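Local coordinates for protein uncharacterized conserved (PDB 7O21) that probably acts as an L,D-carboxypeptidase of the YkuD family that edits peptidoglycan and so generates the curved cell shape of this predatory bacterium, at residues D72-G78 with T145-C151; F197-W201 with K212-Y217; P89-Y93 with V255-Q260; F94-R98 with I166-E170. All coordinates share one frame; numbering follows the deposited sequence. Where two conformers were deposited one is given.

Interaction 1: residues D72-G78 with T145-C151; sequences DIGKMGG and TRGSRGC
The carbonyl oxygen of G74 is gripped from the segment 145-151 by two groups. G150 N donates to G74 O at 3.0 Å, from above the carbonyl plane, and R149 CA brings a CA-H...O contact to the same oxygen. Four more backbone bonds join the segments. G74 N donates to C151 O at 2.9 Å. K75 N reaches T145 O, and M76 N reaches G147 O. The shortest bond returns from R149 N to M76 O, 2.8 Å. Glycines meet where the chains come closest: G74 CA lies 3.1 Å from G147 O. Side chains add a few van der Waals contacts. The methyl CG2 of T145 rests against D72 OD2 of the carboxylate at 3.5 Å, and I73 CG2 makes an apolar touch on G150 CA at 3.6 Å. R149 runs extended from CG to NE, and its NH2 bonds to K87 O. S148 to C151 form a type II turn that leads into C151, the predicted nucleophile, whose side chain lies about 4 Å from that of H136, the predicted proton donor/acceptor. The loop before strand 152-153 is thus fastened to the end of strand 62-73 and the loop that follows it, and C151 packs on W134 and H136 of strand 134-136.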
# COMPACT_ATOMS: atom_id res chain seq x y z
N ASP A 72 5.53 -22.60 12.34
CA ASP A 72 6.08 -23.22 11.14
C ASP A 72 5.64 -22.41 9.93
O ASP A 72 4.88 -21.45 10.06
CB ASP A 72 5.65 -24.69 11.03
CG ASP A 72 6.73 -25.59 10.43
OD1 ASP A 72 7.58 -25.11 9.65
OD2 ASP A 72 6.72 -26.80 10.75
N ILE A 73 6.16 -22.79 8.77
CA ILE A 73 5.82 -22.13 7.51
C ILE A 73 4.91 -23.03 6.70
O ILE A 73 5.15 -24.24 6.59
CB ILE A 73 7.09 -21.79 6.72
CG1 ILE A 73 8.03 -20.94 7.57
CG2 ILE A 73 6.72 -21.11 5.41
CD1 ILE A 73 7.52 -19.54 7.89
N GLY A 74 3.87 -22.44 6.12
CA GLY A 74 2.98 -23.20 5.26
C GLY A 74 3.69 -23.68 4.01
O GLY A 74 4.58 -23.02 3.48
N LYS A 75 3.28 -24.85 3.54
CA LYS A 75 3.92 -25.50 2.40
C LYS A 75 3.00 -25.75 1.22
O LYS A 75 3.46 -26.29 0.20
CB LYS A 75 4.54 -26.83 2.85
CG LYS A 75 5.73 -26.71 3.77
CD LYS A 75 6.37 -28.06 4.00
CE LYS A 75 7.75 -27.93 4.62
NZ LYS A 75 7.82 -28.59 5.96
N MET A 76 1.73 -25.36 1.30
CA MET A 76 0.74 -25.77 0.32
C MET A 76 0.65 -24.79 -0.84
O MET A 76 0.88 -23.59 -0.68
CB MET A 76 -0.64 -25.88 0.99
CG MET A 76 -0.76 -27.06 1.94
SD MET A 76 -0.64 -28.63 1.07
CE MET A 76 -2.20 -28.63 0.17
N GLY A 77 0.31 -25.32 -2.01
CA GLY A 77 0.07 -24.50 -3.19
C GLY A 77 1.27 -23.70 -3.64
O GLY A 77 1.10 -22.61 -4.20
N GLY A 78 2.48 -24.21 -3.43
CA GLY A 78 3.68 -23.49 -3.82
C GLY A 78 3.94 -23.50 -5.31
O GLY A 78 4.70 -24.32 -5.81
N THR A 145 2.02 -26.87 8.80
CA THR A 145 2.50 -26.80 7.42
C THR A 145 1.38 -26.93 6.40
O THR A 145 1.65 -26.79 5.20
CB THR A 145 3.56 -27.86 7.19
OG1 THR A 145 3.13 -29.10 7.76
CG2 THR A 145 4.87 -27.46 7.86
N ARG A 146 0.14 -27.18 6.83
CA ARG A 146 -0.94 -27.12 5.86
C ARG A 146 -1.22 -25.70 5.37
O ARG A 146 -1.96 -25.55 4.39
CB ARG A 146 -2.21 -27.77 6.41
CG ARG A 146 -3.20 -28.12 5.31
CD ARG A 146 -4.34 -28.97 5.83
NE ARG A 146 -3.93 -30.33 6.17
CZ ARG A 146 -4.79 -31.30 6.44
NH1 ARG A 146 -6.09 -31.05 6.40
NH2 ARG A 146 -4.37 -32.52 6.74
N GLY A 147 -0.65 -24.68 5.99
CA GLY A 147 -0.82 -23.32 5.51
C GLY A 147 -0.31 -23.14 4.09
O GLY A 147 0.46 -23.94 3.56
N SER A 148 -0.75 -22.05 3.48
CA SER A 148 -0.32 -21.72 2.13
C SER A 148 1.16 -21.35 2.15
O SER A 148 1.68 -20.84 3.15
CB SER A 148 -1.15 -20.57 1.57
OG SER A 148 -0.51 -19.93 0.48
N ARG A 149 1.82 -21.60 1.03
CA ARG A 149 3.27 -21.52 0.96
C ARG A 149 3.76 -20.16 1.45
O ARG A 149 3.33 -19.12 0.96
CB ARG A 149 3.75 -21.77 -0.47
CG ARG A 149 5.26 -21.92 -0.57
CD ARG A 149 5.74 -22.06 -2.01
NE ARG A 149 7.15 -22.40 -2.06
CZ ARG A 149 7.73 -23.10 -3.03
NH1 ARG A 149 7.01 -23.56 -4.04
NH2 ARG A 149 9.03 -23.36 -2.97
N GLY A 150 4.67 -20.19 2.42
CA GLY A 150 5.33 -19.00 2.89
C GLY A 150 4.66 -18.31 4.06
O GLY A 150 5.28 -17.42 4.67
N CYS A 151 3.42 -18.65 4.40
CA CYS A 151 2.76 -18.04 5.54
C CYS A 151 3.37 -18.54 6.84
O CYS A 151 3.83 -19.68 6.92
CB CYS A 151 1.28 -18.38 5.52
SG CYS A 151 0.38 -17.34 4.34

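Interaction 2: residues F197-W201 with K212-Y217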
# COMPACT_ATOMS: atom_id res chain seq x y z
N PHE A 197 27.07 4.13 11.82
CA PHE A 197 26.76 4.34 10.41
C PHE A 197 25.62 5.33 10.24
O PHE A 197 25.74 6.32 9.49
CB PHE A 197 26.43 2.99 9.73
CG PHE A 197 25.94 3.12 8.30
CD1 PHE A 197 26.84 3.16 7.23
CD2 PHE A 197 24.59 3.19 8.02
CE1 PHE A 197 26.38 3.25 5.92
CE2 PHE A 197 24.13 3.29 6.72
CZ PHE A 197 25.04 3.32 5.67
N VAL A 198 24.52 5.12 10.96
CA VAL A 198 23.39 6.04 10.87
C VAL A 198 23.80 7.45 11.29
O VAL A 198 23.39 8.45 10.68
CB VAL A 198 22.21 5.53 11.71
CG1 VAL A 198 21.09 6.57 11.73
CG2 VAL A 198 21.70 4.20 11.15
N GLU A 199 24.60 7.56 12.36
CA GLU A 199 24.98 8.89 12.83
C GLU A 199 25.90 9.58 11.83
O GLU A 199 25.82 10.81 11.65
CB GLU A 199 25.64 8.80 14.21
CG GLU A 199 26.34 10.07 14.67
CD GLU A 199 25.39 11.22 14.93
OE1 GLU A 199 24.16 11.00 14.97
OE2 GLU A 199 25.88 12.35 15.10
N SER A 200 26.78 8.83 11.19
CA SER A 200 27.64 9.39 10.15
C SER A 200 26.81 9.96 9.00
O SER A 200 27.11 11.04 8.49
CB SER A 200 28.62 8.33 9.67
OG SER A 200 29.61 8.88 8.81
N TRP A 201 25.79 9.22 8.57
CA TRP A 201 24.88 9.70 7.54
C TRP A 201 24.15 10.94 8.02
O TRP A 201 24.11 11.96 7.32
CB TRP A 201 23.90 8.57 7.18
CG TRP A 201 22.69 9.00 6.39
CD1 TRP A 201 22.63 9.22 5.05
CD2 TRP A 201 21.37 9.20 6.89
NE1 TRP A 201 21.35 9.59 4.69
CE2 TRP A 201 20.55 9.56 5.80
CE3 TRP A 201 20.79 9.11 8.16
CZ2 TRP A 201 19.19 9.85 5.94
CZ3 TRP A 201 19.44 9.39 8.30
CH2 TRP A 201 18.65 9.76 7.20
N LYS A 212 30.45 13.90 1.22
CA LYS A 212 30.31 12.82 2.19
C LYS A 212 28.93 12.17 2.11
O LYS A 212 28.81 10.94 2.06
CB LYS A 212 30.59 13.33 3.61
CG LYS A 212 30.57 12.24 4.68
CD LYS A 212 31.63 11.19 4.44
CE LYS A 212 31.63 10.12 5.53
NZ LYS A 212 31.93 10.67 6.89
N TYR A 213 27.89 12.99 2.06
CA TYR A 213 26.52 12.47 2.03
C TYR A 213 26.32 11.53 0.85
O TYR A 213 25.69 10.47 0.99
CB TYR A 213 25.57 13.66 1.97
CG TYR A 213 24.10 13.36 1.81
CD1 TYR A 213 23.31 13.05 2.91
CD2 TYR A 213 23.49 13.47 0.57
CE1 TYR A 213 21.94 12.83 2.76
CE2 TYR A 213 22.14 13.25 0.42
CZ TYR A 213 21.37 12.93 1.52
OH TYR A 213 20.03 12.73 1.36
N GLN A 214 26.85 11.89 -0.33
CA GLN A 214 26.67 11.07 -1.52
C GLN A 214 27.21 9.65 -1.34
O GLN A 214 26.68 8.71 -1.94
CB GLN A 214 27.35 11.70 -2.73
CG GLN A 214 26.60 12.85 -3.36
CD GLN A 214 27.32 13.38 -4.60
OE1 GLN A 214 28.50 13.12 -4.80
NE2 GLN A 214 26.59 14.13 -5.43
N THR A 215 28.27 9.48 -0.53
CA THR A 215 28.88 8.16 -0.40
C THR A 215 27.93 7.15 0.23
O THR A 215 28.18 5.95 0.15
CB THR A 215 30.17 8.20 0.43
OG1 THR A 215 29.90 8.59 1.78
CG2 THR A 215 31.22 9.13 -0.19
N PHE A 216 26.84 7.62 0.85
CA PHE A 216 25.90 6.72 1.50
C PHE A 216 24.86 6.14 0.56
O PHE A 216 24.08 5.28 0.99
CB PHE A 216 25.20 7.44 2.65
CG PHE A 216 26.08 7.73 3.82
CD1 PHE A 216 26.26 6.79 4.82
CD2 PHE A 216 26.75 8.94 3.92
CE1 PHE A 216 27.09 7.05 5.90
CE2 PHE A 216 27.57 9.21 5.00
CZ PHE A 216 27.75 8.27 5.99
N TYR A 217 24.83 6.57 -0.71
CA TYR A 217 23.74 6.27 -1.63
C TYR A 217 24.21 5.41 -2.79
O TYR A 217 25.27 5.66 -3.37
CB TYR A 217 23.07 7.56 -2.15
CG TYR A 217 22.29 8.22 -1.05
CD1 TYR A 217 22.92 9.00 -0.10
CD2 TYR A 217 20.93 8.01 -0.92
CE1 TYR A 217 22.22 9.59 0.94
CE2 TYR A 217 20.21 8.58 0.12
CZ TYR A 217 20.86 9.37 1.03
OH TYR A 217 20.16 9.93 2.08
O HOH W 1 32.14 9.72 9.90
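Five aromatic side chains, F197, W201, Y213, F216 and Y217, crowd into one cluster, and a straight hydrogen bond runs within it. W201 NE1 donates to Y217 OH at 2.9 Å, with an N-H...O angle of 165°. The oxygen lies close to the indole plane, so the bond fixes the ring edge-on to the hydroxyl. Y217 OH also bonds to E296, and Y213 OH to W231. F216 packs between F197 and W201. W201 CB lies over its face, 3.8 Å from the ring centroid in a CH-pi contact, and the edge of the indole also points to that ring. The F216 edge is turned in its own right toward the face of F197, an offset edge-to-face pair with planes at 67°. F216 CG stands anti to its carbonyl carbon (chi1 -70°), which sends the ring toward helix 184-206. This is the helical side of the NTF2-like domain, where helix 184-206 packs against the short helix 210-214 and the type I turn from Q214 to Y217 that follows. W201 also touches I293 on strand 290-300 and L249 on strand 246-257. Farther along, S200 OG meets F216 CZ at the ring edge, 3.4 Å away. A water lies 2.9 Å from S200 OG and accepts a weak bond from K212 NZ at 3.2 Å.

Interaction 3: residues P89-Y93 with V255-Q260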
# COMPACT_ATOMS: atom_id res chain seq x y z
N PRO A 89 9.75 -17.14 1.04
CA PRO A 89 10.35 -15.83 1.25
C PRO A 89 10.80 -15.59 2.68
O PRO A 89 10.20 -16.07 3.64
CB PRO A 89 9.23 -14.85 0.85
CG PRO A 89 8.38 -15.63 -0.09
CD PRO A 89 8.41 -17.05 0.43
N GLU A 90 11.90 -14.86 2.81
CA GLU A 90 12.36 -14.36 4.09
C GLU A 90 12.58 -12.87 3.96
O GLU A 90 12.89 -12.36 2.87
CB GLU A 90 13.63 -15.09 4.58
CG GLU A 90 14.87 -14.85 3.75
CD GLU A 90 16.10 -15.58 4.28
OE1 GLU A 90 16.21 -15.77 5.51
OE2 GLU A 90 16.98 -15.95 3.48
N GLY A 91 12.40 -12.14 5.05
CA GLY A 91 12.59 -10.71 4.98
C GLY A 91 12.09 -9.99 6.22
O GLY A 91 11.80 -10.60 7.26
N ILE A 92 12.01 -8.67 6.07
CA ILE A 92 11.78 -7.74 7.15
C ILE A 92 10.46 -7.06 6.85
O ILE A 92 10.40 -6.19 5.96
CB ILE A 92 12.92 -6.70 7.23
CG1 ILE A 92 14.29 -7.38 7.37
CG2 ILE A 92 12.69 -5.74 8.38
CD1 ILE A 92 15.47 -6.45 7.04
N TYR A 93 9.40 -7.44 7.57
CA TYR A 93 8.05 -7.02 7.24
C TYR A 93 7.37 -6.34 8.42
O TYR A 93 7.91 -6.25 9.52
CB TYR A 93 7.21 -8.23 6.78
CG TYR A 93 7.86 -8.86 5.58
CD1 TYR A 93 7.83 -8.23 4.34
CD2 TYR A 93 8.59 -10.04 5.70
CE1 TYR A 93 8.47 -8.76 3.26
CE2 TYR A 93 9.23 -10.58 4.60
CZ TYR A 93 9.17 -9.93 3.39
OH TYR A 93 9.82 -10.46 2.29
N VAL A 255 17.39 -3.19 11.77
CA VAL A 255 17.41 -4.61 11.43
C VAL A 255 18.43 -4.80 10.32
O VAL A 255 18.40 -4.10 9.31
CB VAL A 255 16.03 -5.10 10.98
CG1 VAL A 255 16.08 -6.59 10.65
CG2 VAL A 255 15.02 -4.87 12.08
N GLN A 256 19.32 -5.78 10.50
CA GLN A 256 20.33 -6.10 9.50
C GLN A 256 20.33 -7.61 9.32
O GLN A 256 20.70 -8.34 10.24
CB GLN A 256 21.71 -5.61 9.93
CG GLN A 256 22.66 -5.38 8.77
CD GLN A 256 23.15 -6.67 8.14
OE1 GLN A 256 22.82 -7.00 6.99
NE2 GLN A 256 23.95 -7.41 8.89
N HIS A 257 19.92 -8.07 8.15
CA HIS A 257 19.83 -9.50 7.87
C HIS A 257 20.24 -9.76 6.43
O HIS A 257 19.78 -9.07 5.51
CB HIS A 257 18.41 -10.00 8.15
CG HIS A 257 18.24 -11.47 7.92
ND1 HIS A 257 17.58 -11.98 6.83
CD2 HIS A 257 18.66 -12.53 8.65
CE1 HIS A 257 17.58 -13.30 6.89
NE2 HIS A 257 18.24 -13.66 7.98
N ASN A 258 21.10 -10.76 6.22
CA ASN A 258 21.59 -11.12 4.87
C ASN A 258 22.21 -9.86 4.25
O ASN A 258 23.08 -9.24 4.87
CB ASN A 258 20.50 -11.78 4.04
CG ASN A 258 20.24 -13.22 4.44
OD1 ASN A 258 21.08 -13.86 5.06
ND2 ASN A 258 19.07 -13.74 4.07
N ASP A 259 21.78 -9.45 3.07
CA ASP A 259 22.33 -8.28 2.42
C ASP A 259 21.65 -6.98 2.84
O ASP A 259 22.08 -5.91 2.39
CB ASP A 259 22.19 -8.45 0.90
CG ASP A 259 20.74 -8.74 0.46
OD1 ASP A 259 19.98 -9.44 1.19
OD2 ASP A 259 20.34 -8.26 -0.63
N GLN A 260 20.63 -7.03 3.69
CA GLN A 260 19.70 -5.92 3.88
C GLN A 260 19.93 -5.19 5.19
O GLN A 260 20.30 -5.79 6.21
CB GLN A 260 18.26 -6.46 3.89
CG GLN A 260 17.81 -6.98 2.54
CD GLN A 260 16.47 -7.68 2.61
OE1 GLN A 260 15.83 -7.73 3.67
NE2 GLN A 260 16.05 -8.24 1.49
O HOH W 2 13.24 -9.82 1.64
O HOH W 3 18.29 -16.42 7.17
O HOH W 4 13.13 -7.81 3.53
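The start of strand 91-99 and the end of strand 246-257 do not pair. Their nearest CA atoms, I92 and V255, are 7.7 Å apart, so side chains and waters bridge the backbones. The contact joins the two domains: 89-93 belongs to the L,D-transpeptidase catalytic domain, 255-260 to the NTF2-like domain. The latter segment holds the turn of the hairpin of strands 246-257 and 260-270, a type II' turn from H257 to Q260 whose ends are tied by H257 N to Q260 O and Q260 N to H257 O. The apolar part is small. I92 and V255 reach toward each other tip to tip, with I92 CD1 3.7 Å from V255 CG1, and L174 of strand 172-176 touches both. Q260 slides past I92 in the opposite direction, and its OE1 lies 3.6 Å from I92 CD1. E90 carries the polar part. Its CG stands between the backbone N and the carbonyl carbon (chi1 67°), and the chain then extends toward the turn. The carboxylate is set at 70° to the H257 ring, with E90 OE1 at the ring edge, 3.1 Å from H257 CE1. OE1 also accepts from D177 N, and F176 stacks on H257. N258 ND2 gives only a weak, bent bond to E90 OE2. Three waters fill in between the segments. One donates to E90 OE1 and lies near H257 NE2. Another accepts from Q260 NE2 at 3.2 Å and lies by E90 O. The third accepts from I92 N and donates to Q260 OE1 at 2.7 Å.

Interaction 4: residues F94-R98 with I166-E170. With EDO (1,2-ethanediol), chain K.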
# COMPACT_ATOMS: atom_id res chain seq x y z
N PHE A 94 6.19 -5.78 8.16
CA PHE A 94 5.35 -5.10 9.18
C PHE A 94 3.94 -5.70 9.04
O PHE A 94 3.53 -6.01 7.95
CB PHE A 94 5.33 -3.58 8.96
CG PHE A 94 6.62 -2.85 9.26
CD1 PHE A 94 7.69 -2.84 8.37
CD2 PHE A 94 6.80 -2.18 10.47
CE1 PHE A 94 8.88 -2.21 8.69
CE2 PHE A 94 7.99 -1.55 10.78
CZ PHE A 94 9.02 -1.55 9.88
N LEU A 95 3.25 -5.91 10.16
CA LEU A 95 1.89 -6.42 10.14
C LEU A 95 0.91 -5.28 9.88
O LEU A 95 1.02 -4.21 10.49
CB LEU A 95 1.58 -7.10 11.47
CG LEU A 95 2.52 -8.29 11.70
CD1 LEU A 95 2.62 -8.63 13.17
CD2 LEU A 95 2.06 -9.49 10.87
N GLN A 96 -0.04 -5.52 8.99
CA GLN A 96 -0.93 -4.44 8.51
C GLN A 96 -2.38 -4.53 8.98
O GLN A 96 -2.88 -3.53 9.40
CB GLN A 96 -0.88 -4.43 6.98
CG GLN A 96 0.49 -4.14 6.40
CD GLN A 96 0.44 -3.81 4.93
OE1 GLN A 96 -0.02 -4.59 4.11
NE2 GLN A 96 0.89 -2.62 4.58
N GLU A 97 -3.07 -5.63 8.70
CA GLU A 97 -4.49 -5.74 9.02
C GLU A 97 -4.76 -7.02 9.79
O GLU A 97 -4.05 -8.01 9.65
CB GLU A 97 -5.34 -5.81 7.74
CG GLU A 97 -5.25 -4.59 6.83
CD GLU A 97 -6.02 -4.79 5.53
OE1 GLU A 97 -7.07 -5.47 5.55
OE2 GLU A 97 -5.56 -4.29 4.49
N ARG A 98 -5.81 -6.98 10.60
CA ARG A 98 -6.27 -8.13 11.36
C ARG A 98 -7.57 -8.63 10.75
O ARG A 98 -8.49 -7.85 10.48
CB ARG A 98 -6.49 -7.71 12.82
CG ARG A 98 -7.05 -8.78 13.74
CD ARG A 98 -7.27 -8.19 15.14
NE ARG A 98 -8.16 -9.01 15.95
CZ ARG A 98 -8.05 -9.16 17.27
NH1 ARG A 98 -7.08 -8.54 17.93
NH2 ARG A 98 -8.91 -9.93 17.93
N ILE A 166 0.42 -6.91 18.94
CA ILE A 166 0.49 -6.45 17.56
C ILE A 166 -0.25 -5.13 17.42
O ILE A 166 -1.46 -5.04 17.69
CB ILE A 166 -0.04 -7.51 16.58
CG1 ILE A 166 0.90 -8.71 16.55
CG2 ILE A 166 -0.21 -6.91 15.18
CD1 ILE A 166 0.28 -9.92 15.90
N LYS A 167 0.47 -4.11 16.98
CA LYS A 167 -0.09 -2.81 16.65
C LYS A 167 -0.18 -2.75 15.13
O LYS A 167 0.84 -2.79 14.44
CB LYS A 167 0.82 -1.72 17.21
CG LYS A 167 0.31 -0.30 17.06
CD LYS A 167 1.25 0.61 17.87
CE LYS A 167 0.71 1.99 18.08
NZ LYS A 167 1.71 2.73 18.88
N LEU A 168 -1.40 -2.69 14.62
CA LEU A 168 -1.59 -2.75 13.17
C LEU A 168 -0.90 -1.58 12.50
O LEU A 168 -0.98 -0.44 12.96
CB LEU A 168 -3.08 -2.75 12.84
CG LEU A 168 -3.83 -3.99 13.31
CD1 LEU A 168 -5.27 -3.88 12.84
CD2 LEU A 168 -3.17 -5.25 12.79
N GLY A 169 -0.20 -1.87 11.41
CA GLY A 169 0.56 -0.87 10.70
C GLY A 169 1.94 -0.60 11.25
O GLY A 169 2.72 0.12 10.61
N GLU A 170 2.28 -1.16 12.41
CA GLU A 170 3.53 -0.79 13.08
C GLU A 170 4.40 -1.96 13.51
O GLU A 170 5.62 -1.87 13.41
CB GLU A 170 3.23 0.10 14.30
CG GLU A 170 2.41 1.35 13.98
CD GLU A 170 3.13 2.32 13.07
OE1 GLU A 170 4.37 2.27 12.98
OE2 GLU A 170 2.43 3.15 12.44
C1 EDO K . 2.71 8.04 12.14
O1 EDO K . 1.80 8.16 13.24
C2 EDO K . 3.37 6.67 12.20
O2 EDO K . 2.36 5.66 12.07
O HOH W 5 -3.99 -7.13 17.47
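The loop that leads from helix 156-163 into strand 172-176 of the catalytic domain is laid here against strand 91-99. One backbone bond joins the two segments: G169 N donates to L95 O at 2.8 Å. G169 has a positive phi, and the chain curls back there, with E170 N bonded to K167 O. L95 and I166 form the apolar part. Their side chains cross at about a right angle, with L95 CD1 3.8 Å from I166 CG1. L168 lies along the strand. Its CB is 3.5 Å from Q96 O, and its CD1 is 4.0 Å from R98 CB. In the conformer given, F94 turns the edge of its ring to the E170 carbonyl, with CD2 3.2 Å from E170 O. A water donates to I166 O and accepts a weak bond from R98 NH1. E170 OE2 accepts from O2 of an ethanediol, probably from the crystallisation liquor, at 2.5 Å. F114 of strand 113-116 and I44 of strand 42-47 each touch both L95 and I166. The loop then runs on into strand 172-176, which pairs antiparallel with strand 91-99.

Interactions 1 and 4 lie wholly in the catalytic domain and interaction 2 in the NTF2-like domain. Interaction 3 joins the two domains. Interactions 3 and 4 use successive parts of strand 91-99, with centres 18 Å apart. Interaction 1 reaches the same mixed sheet through strand 62-73, its centre about 20 Å from both of theirs. Along the chain its segments alternate with those of interactions 3 and 4. Interaction 2 falls between the two segments of interaction 3. Its centre lies about 21 Å from that of interaction 3 and about 40 Å from that of interaction 1, on the other side of the chain's centre. Strand 91-99 thus connects the catalytic sheet, which carries the predicted nucleophile, with the interface to the second domain.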